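Local coordinates for RING finger protein unkempt homolog (Mus musculus, PDB 5ELK) that binds specific RNA sequences as a translational repressor that shapes the early morphology of cortical neurons, here through its zinc fingers 4 to 6, at residues A8-K20 with C32-R46. Sequence-based numbering, arbitrary orientation.
Sequences AYVLGNYKTEPCK and CPYYHNSKDRRRSPR. With ZN (zinc ion), chain C; nucleotides of chain B.
Lys15 NZ gives hydrogen bonds to two backbone carbonyls and a salt bridge to Asp40. Lys15 NZ meets Cys32 O at 2.8 Å, almost in line with the carbonyl bond. Lys15 NZ reaches Tyr34 O from above its carbonyl plane and Asp40 OD2 on the syn side at 2.9 Å. The aliphatic chain runs straight to CE, then bends at chi4 (-56°) to bring the ammonium among these oxygens. Asp40 OD2 also accepts from His36 ND1 at 3.0 Å, in the imidazole plane, and from His36 N. With ND1 held this way, NE2 of His36 points to the zinc at 2.0 Å. With an alanine here instead of Lys15, the Asp40 carboxylate and the two carbonyls would probably lose their shared cation and His36 be less firmly oriented.

Arg42 bonds two carbonyls, of Leu11 in the helix and of Tyr14 just after it. Its extended side chain puts the guanidinium edge-on to both: Arg42 NH2 binds Leu11 O at 2.6 Å, and Arg42 NH1 takes a lone pair of Tyr14 O at 3.0 Å. Pro45 CD sits over the rim of one guanidinium face. The Tyr35 ring lies between Arg41 CG on one face and Pro18 on the other, where Pro18 CB makes a CH-pi contact. Tyr35 N to Glu17 O and Cys19 N to Tyr35 O form a single backbone bridge. Cys19, Cys32 and His36, completed by Cys26, form the zinc site of a CCCH zinc finger.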
loop_
_atom_site.group_PDB
_atom_site.type_symbol
_atom_site.label_atom_id
_atom_site.label_comp_id
_atom_site.label_asym_id
_atom_site.label_seq_id
_atom_site.Cartn_x
_atom_site.Cartn_y
_atom_site.Cartn_z
ATOM N N ALA A 8 9.228 -7.010 -5.466
ATOM C CA ALA A 8 8.489 -8.248 -5.253
ATOM C C ALA A 8 8.183 -8.470 -3.776
ATOM O O ALA A 8 7.181 -9.088 -3.435
ATOM C CB ALA A 8 9.250 -9.424 -5.823
ATOM N N TYR A 9 9.054 -7.955 -2.913
ATOM C CA TYR A 9 8.929 -8.122 -1.470
ATOM C C TYR A 9 7.966 -7.079 -0.919
ATOM O O TYR A 9 7.191 -7.342 0.021
ATOM C CB TYR A 9 10.299 -7.963 -0.808
ATOM C CG TYR A 9 10.312 -8.271 0.675
ATOM C CD1 TYR A 9 10.498 -9.568 1.136
ATOM C CD2 TYR A 9 10.143 -7.261 1.617
ATOM C CE1 TYR A 9 10.514 -9.849 2.493
ATOM C CE2 TYR A 9 10.155 -7.538 2.972
ATOM C CZ TYR A 9 10.340 -8.831 3.402
ATOM O OH TYR A 9 10.350 -9.105 4.749
ATOM N N VAL A 10 8.029 -5.888 -1.504
ATOM C CA VAL A 10 7.115 -4.820 -1.151
ATOM C C VAL A 10 5.707 -5.323 -1.386
ATOM O O VAL A 10 4.834 -5.188 -0.525
ATOM C CB VAL A 10 7.362 -3.575 -2.021
ATOM C CG1 VAL A 10 6.282 -2.507 -1.791
ATOM C CG2 VAL A 10 8.737 -3.020 -1.738
ATOM N N LEU A 11 5.507 -5.921 -2.556
ATOM C CA LEU A 11 4.201 -6.439 -2.958
ATOM C C LEU A 11 3.650 -7.425 -1.950
ATOM O O LEU A 11 2.470 -7.391 -1.621
ATOM C CB LEU A 11 4.295 -7.151 -4.299
ATOM C CG LEU A 11 3.160 -6.940 -5.303
ATOM C CD1 LEU A 11 3.178 -8.087 -6.309
ATOM C CD2 LEU A 11 1.769 -6.771 -4.669
ATOM N N GLY A 12 4.509 -8.307 -1.454
ATOM C CA GLY A 12 4.062 -9.375 -0.581
ATOM C C GLY A 12 3.910 -8.987 0.876
ATOM O O GLY A 12 3.155 -9.632 1.605
ATOM N N ASN A 13 4.590 -7.923 1.297
ATOM C CA ASN A 13 4.764 -7.651 2.724
ATOM C C ASN A 13 4.485 -6.223 3.195
ATOM O O ASN A 13 4.286 -6.002 4.386
ATOM C CB ASN A 13 6.186 -8.043 3.137
ATOM C CG ASN A 13 6.529 -9.461 2.742
ATOM O OD1 ASN A 13 7.499 -9.705 2.014
ATOM N ND2 ASN A 13 5.722 -10.412 3.207
ATOM N N TYR A 14 4.472 -5.259 2.278
ATOM C CA TYR A 14 4.318 -3.852 2.650
ATOM C C TYR A 14 3.071 -3.578 3.508
ATOM O O TYR A 14 1.952 -3.841 3.084
ATOM C CB TYR A 14 4.260 -2.995 1.397
ATOM C CG TYR A 14 4.265 -1.510 1.664
ATOM C CD1 TYR A 14 5.431 -0.870 2.028
ATOM C CD2 TYR A 14 3.118 -0.749 1.534
ATOM C CE1 TYR A 14 5.457 0.483 2.262
ATOM C CE2 TYR A 14 3.138 0.619 1.769
ATOM C CZ TYR A 14 4.315 1.221 2.131
ATOM O OH TYR A 14 4.373 2.572 2.370
ATOM N N LYS A 15 3.292 -3.025 4.699
ATOM C CA LYS A 15 2.236 -2.744 5.682
ATOM C C LYS A 15 1.330 -3.930 5.991
ATOM O O LYS A 15 0.140 -3.778 6.246
ATOM C CB LYS A 15 1.430 -1.518 5.265
ATOM C CG LYS A 15 2.224 -0.256 5.466
ATOM C CD LYS A 15 1.529 0.955 4.917
ATOM C CE LYS A 15 2.376 2.194 5.116
ATOM N NZ LYS A 15 2.751 2.399 6.545
ATOM N N THR A 16 1.933 -5.110 5.998
ATOM C CA THR A 16 1.260 -6.351 6.351
ATOM C C THR A 16 1.316 -6.549 7.864
ATOM O O THR A 16 0.522 -7.301 8.444
ATOM C CB THR A 16 1.954 -7.529 5.636
ATOM O OG1 THR A 16 1.597 -7.501 4.250
ATOM C CG2 THR A 16 1.568 -8.874 6.226
ATOM N N GLU A 17 2.252 -5.848 8.496
ATOM C CA GLU A 17 2.537 -6.033 9.910
ATOM C C GLU A 17 2.749 -4.697 10.625
ATOM O O GLU A 17 2.987 -3.673 9.981
ATOM C CB GLU A 17 3.762 -6.940 10.065
ATOM C CG GLU A 17 3.476 -8.413 9.773
ATOM C CD GLU A 17 4.726 -9.280 9.756
ATOM O OE1 GLU A 17 5.686 -8.936 9.039
ATOM O OE2 GLU A 17 4.745 -10.315 10.458
ATOM N N PRO A 18 2.637 -4.702 11.964
ATOM C CA PRO A 18 2.663 -3.459 12.745
ATOM C C PRO A 18 4.046 -2.979 13.161
ATOM O O PRO A 18 4.912 -3.777 13.525
ATOM C CB PRO A 18 1.851 -3.815 13.991
ATOM C CG PRO A 18 2.047 -5.290 14.159
ATOM C CD PRO A 18 2.219 -5.859 12.777
ATOM N N CYS A 19 4.230 -1.663 13.124
ATOM C CA CYS A 19 5.490 -1.053 13.509
ATOM C C CYS A 19 5.809 -1.337 14.974
ATOM O O CYS A 19 4.959 -1.139 15.844
ATOM C CB CYS A 19 5.417 0.454 13.290
ATOM S SG CYS A 19 7.006 1.265 13.318
ATOM N N LYS A 20 7.030 -1.799 15.239
ATOM C CA LYS A 20 7.488 -2.053 16.606
ATOM C C LYS A 20 7.402 -0.809 17.484
ATOM O O LYS A 20 6.967 -0.877 18.636
ATOM C CB LYS A 20 8.936 -2.567 16.612
ATOM C CG LYS A 20 9.104 -4.068 16.375
ATOM C CD LYS A 20 8.240 -4.908 17.322
ATOM C CE LYS A 20 6.882 -5.258 16.704
ATOM N NZ LYS A 20 5.724 -4.913 17.588
ATOM N N CYS A 32 7.408 4.169 6.137
ATOM C CA CYS A 32 7.511 3.033 7.052
ATOM C C CYS A 32 6.720 1.824 6.552
ATOM O O CYS A 32 5.494 1.875 6.484
ATOM C CB CYS A 32 7.027 3.401 8.453
ATOM S SG CYS A 32 7.196 2.027 9.589
ATOM N N PRO A 33 7.413 0.715 6.241
ATOM C CA PRO A 33 6.759 -0.448 5.621
ATOM C C PRO A 33 5.907 -1.283 6.579
ATOM O O PRO A 33 5.525 -2.405 6.241
ATOM C CB PRO A 33 7.941 -1.272 5.114
ATOM C CG PRO A 33 9.049 -0.967 6.094
ATOM C CD PRO A 33 8.850 0.476 6.482
ATOM N N TYR A 34 5.603 -0.734 7.750
ATOM C CA TYR A 34 4.759 -1.415 8.726
ATOM C C TYR A 34 3.549 -0.523 8.982
ATOM O O TYR A 34 3.577 0.659 8.641
ATOM C CB TYR A 34 5.552 -1.704 10.003
ATOM C CG TYR A 34 6.770 -2.585 9.761
ATOM C CD1 TYR A 34 6.632 -3.947 9.524
ATOM C CD2 TYR A 34 8.054 -2.051 9.752
ATOM C CE1 TYR A 34 7.741 -4.756 9.293
ATOM C CE2 TYR A 34 9.166 -2.852 9.523
ATOM C CZ TYR A 34 9.005 -4.204 9.292
ATOM O OH TYR A 34 10.111 -5.003 9.069
ATOM N N TYR A 35 2.476 -1.086 9.537
ATOM C CA TYR A 35 1.249 -0.313 9.714
ATOM C C TYR A 35 1.095 0.183 11.135
ATOM O O TYR A 35 1.555 -0.448 12.088
ATOM C CB TYR A 35 0.001 -1.087 9.258
ATOM C CG TYR A 35 -0.456 -2.222 10.162
ATOM C CD1 TYR A 35 -1.128 -1.973 11.347
ATOM C CD2 TYR A 35 -0.253 -3.542 9.800
ATOM C CE1 TYR A 35 -1.558 -3.009 12.158
ATOM C CE2 TYR A 35 -0.675 -4.576 10.598
ATOM C CZ TYR A 35 -1.328 -4.311 11.773
ATOM O OH TYR A 35 -1.750 -5.363 12.560
ATOM N N HIS A 36 0.444 1.333 11.250
ATOM C CA HIS A 36 0.363 2.071 12.498
ATOM C C HIS A 36 -1.079 2.164 12.973
ATOM O O HIS A 36 -1.347 2.328 14.160
ATOM C CB HIS A 36 0.960 3.459 12.279
ATOM C CG HIS A 36 2.367 3.426 11.772
ATOM N ND1 HIS A 36 2.688 3.074 10.475
ATOM C CD2 HIS A 36 3.545 3.672 12.392
ATOM C CE1 HIS A 36 3.996 3.121 10.320
ATOM N NE2 HIS A 36 4.544 3.482 11.468
ATOM N N ASN A 37 -2.010 2.045 12.036
ATOM C CA ASN A 37 -3.427 2.036 12.370
ATOM C C ASN A 37 -4.216 1.144 11.409
ATOM O O ASN A 37 -3.634 0.434 10.584
ATOM C CB ASN A 37 -3.983 3.465 12.392
ATOM C CG ASN A 37 -3.604 4.269 11.161
ATOM O OD1 ASN A 37 -4.096 4.018 10.062
ATOM N ND2 ASN A 37 -2.738 5.256 11.343
ATOM N N SER A 38 -5.540 1.172 11.533
ATOM C CA SER A 38 -6.413 0.332 10.719
ATOM C C SER A 38 -6.468 0.855 9.298
ATOM O O SER A 38 -6.538 0.077 8.346
ATOM C CB SER A 38 -7.825 0.293 11.315
ATOM O OG SER A 38 -8.396 1.588 11.369
ATOM N N LYS A 39 -6.430 2.179 9.166
ATOM C CA LYS A 39 -6.507 2.846 7.863
ATOM C C LYS A 39 -5.189 2.791 7.076
ATOM O O LYS A 39 -5.128 3.201 5.915
ATOM C CB LYS A 39 -6.968 4.299 8.052
ATOM C CG LYS A 39 -8.463 4.427 8.320
ATOM C CD LYS A 39 -8.839 5.761 8.959
ATOM C CE LYS A 39 -9.246 6.812 7.934
ATOM N NZ LYS A 39 -8.076 7.389 7.218
ATOM N N ASP A 40 -4.157 2.252 7.716
ATOM C CA ASP A 40 -2.807 2.144 7.160
ATOM C C ASP A 40 -2.533 0.671 6.858
ATOM O O ASP A 40 -1.590 0.317 6.142
ATOM C CB ASP A 40 -1.819 2.649 8.222
ATOM C CG ASP A 40 -0.435 2.892 7.681
ATOM O OD1 ASP A 40 -0.308 3.296 6.512
ATOM O OD2 ASP A 40 0.535 2.695 8.443
ATOM N N ARG A 41 -3.384 -0.188 7.408
ATOM C CA ARG A 41 -3.166 -1.620 7.379
ATOM C C ARG A 41 -3.435 -2.198 6.003
ATOM O O ARG A 41 -4.221 -1.661 5.222
ATOM C CB ARG A 41 -4.064 -2.298 8.410
ATOM C CG ARG A 41 -3.904 -3.797 8.485
ATOM C CD ARG A 41 -4.567 -4.338 9.730
ATOM N NE ARG A 41 -5.540 -5.377 9.418
ATOM C CZ ARG A 41 -5.230 -6.654 9.225
ATOM N NH1 ARG A 41 -3.967 -7.059 9.301
ATOM N NH2 ARG A 41 -6.183 -7.529 8.951
ATOM N N ARG A 42 -2.778 -3.313 5.727
ATOM C CA ARG A 42 -2.922 -4.002 4.460
ATOM C C ARG A 42 -2.967 -5.507 4.697
ATOM O O ARG A 42 -2.047 -6.082 5.276
ATOM C CB ARG A 42 -1.746 -3.638 3.542
ATOM C CG ARG A 42 -1.652 -4.441 2.275
ATOM C CD ARG A 42 -0.858 -3.687 1.228
ATOM N NE ARG A 42 -0.709 -4.440 -0.015
ATOM C CZ ARG A 42 0.301 -5.264 -0.273
ATOM N NH1 ARG A 42 1.256 -5.451 0.624
ATOM N NH2 ARG A 42 0.361 -5.899 -1.434
ATOM N N ARG A 43 -4.046 -6.147 4.266
ATOM C CA ARG A 43 -4.094 -7.599 4.267
ATOM C C ARG A 43 -3.160 -8.114 3.179
ATOM O O ARG A 43 -3.198 -7.648 2.039
ATOM C CB ARG A 43 -5.519 -8.092 4.037
ATOM C CG ARG A 43 -6.484 -7.692 5.146
ATOM C CD ARG A 43 -7.930 -7.870 4.721
ATOM N NE ARG A 43 -8.309 -6.912 3.687
ATOM C CZ ARG A 43 -9.418 -6.989 2.959
ATOM N NH1 ARG A 43 -10.272 -7.980 3.139
ATOM N NH2 ARG A 43 -9.670 -6.073 2.042
ATOM N N SER A 44 -2.303 -9.057 3.541
ATOM C CA SER A 44 -1.404 -9.650 2.582
ATOM C C SER A 44 -2.236 -10.320 1.490
ATOM O O SER A 44 -3.085 -11.161 1.797
ATOM C CB SER A 44 -0.510 -10.682 3.263
ATOM O OG SER A 44 0.442 -11.185 2.343
ATOM N N PRO A 45 -2.002 -9.952 0.213
ATOM C CA PRO A 45 -2.771 -10.540 -0.889
ATOM C C PRO A 45 -2.464 -12.008 -1.132
ATOM O O PRO A 45 -3.068 -12.593 -2.028
ATOM C CB PRO A 45 -2.359 -9.701 -2.096
ATOM C CG PRO A 45 -1.043 -9.154 -1.741
ATOM C CD PRO A 45 -1.063 -8.929 -0.272
ATOM N N ARG A 46 -1.560 -12.589 -0.344
ATOM C CA ARG A 46 -1.259 -14.010 -0.443
ATOM C C ARG A 46 -2.181 -14.806 0.483
ATOM O O ARG A 46 -2.472 -15.974 0.221
ATOM C CB ARG A 46 0.218 -14.285 -0.110
ATOM C CG ARG A 46 0.551 -14.368 1.379
ATOM C CD ARG A 46 2.040 -14.643 1.616
ATOM N NE ARG A 46 2.491 -14.174 2.927
ATOM C CZ ARG A 46 3.727 -14.320 3.401
ATOM N NH1 ARG A 46 4.658 -14.933 2.680
ATOM N NH2 ARG A 46 4.032 -13.853 4.605
HETATM ZN ZN ZN C . 6.395 2.698 11.670
ATOM P P G B 5 -2.362 12.049 -2.322
ATOM O OP1 G B 5 -3.817 12.361 -2.369
ATOM O OP2 G B 5 -1.385 13.170 -2.370
ATOM O "O5'" G B 5 -2.006 11.215 -1.011
ATOM C "C5'" G B 5 -2.968 10.366 -0.396
ATOM C "C4'" G B 5 -2.317 9.389 0.553
ATOM O "O4'" G B 5 -1.682 8.328 -0.213
ATOM C "C3'" G B 5 -1.231 9.972 1.463
ATOM O "O3'" G B 5 -1.281 9.338 2.742
ATOM C "C2'" G B 5 0.059 9.574 0.751
ATOM O "O2'" G B 5 1.189 9.464 1.596
ATOM C "C1'" G B 5 -0.322 8.222 0.151
ATOM N N9 G B 5 0.448 7.862 -1.045
ATOM C C8 G B 5 0.409 8.484 -2.271
ATOM N N7 G B 5 1.206 7.933 -3.141
ATOM C C5 G B 5 1.811 6.891 -2.451
ATOM C C6 G B 5 2.774 5.939 -2.881
ATOM O O6 G B 5 3.301 5.831 -3.988
ATOM N N1 G B 5 3.124 5.057 -1.869
ATOM C C2 G B 5 2.596 5.080 -0.599
ATOM N N2 G B 5 3.054 4.138 0.238
ATOM N N3 G B 5 1.696 5.958 -0.183
ATOM C C4 G B 5 1.350 6.828 -1.156
#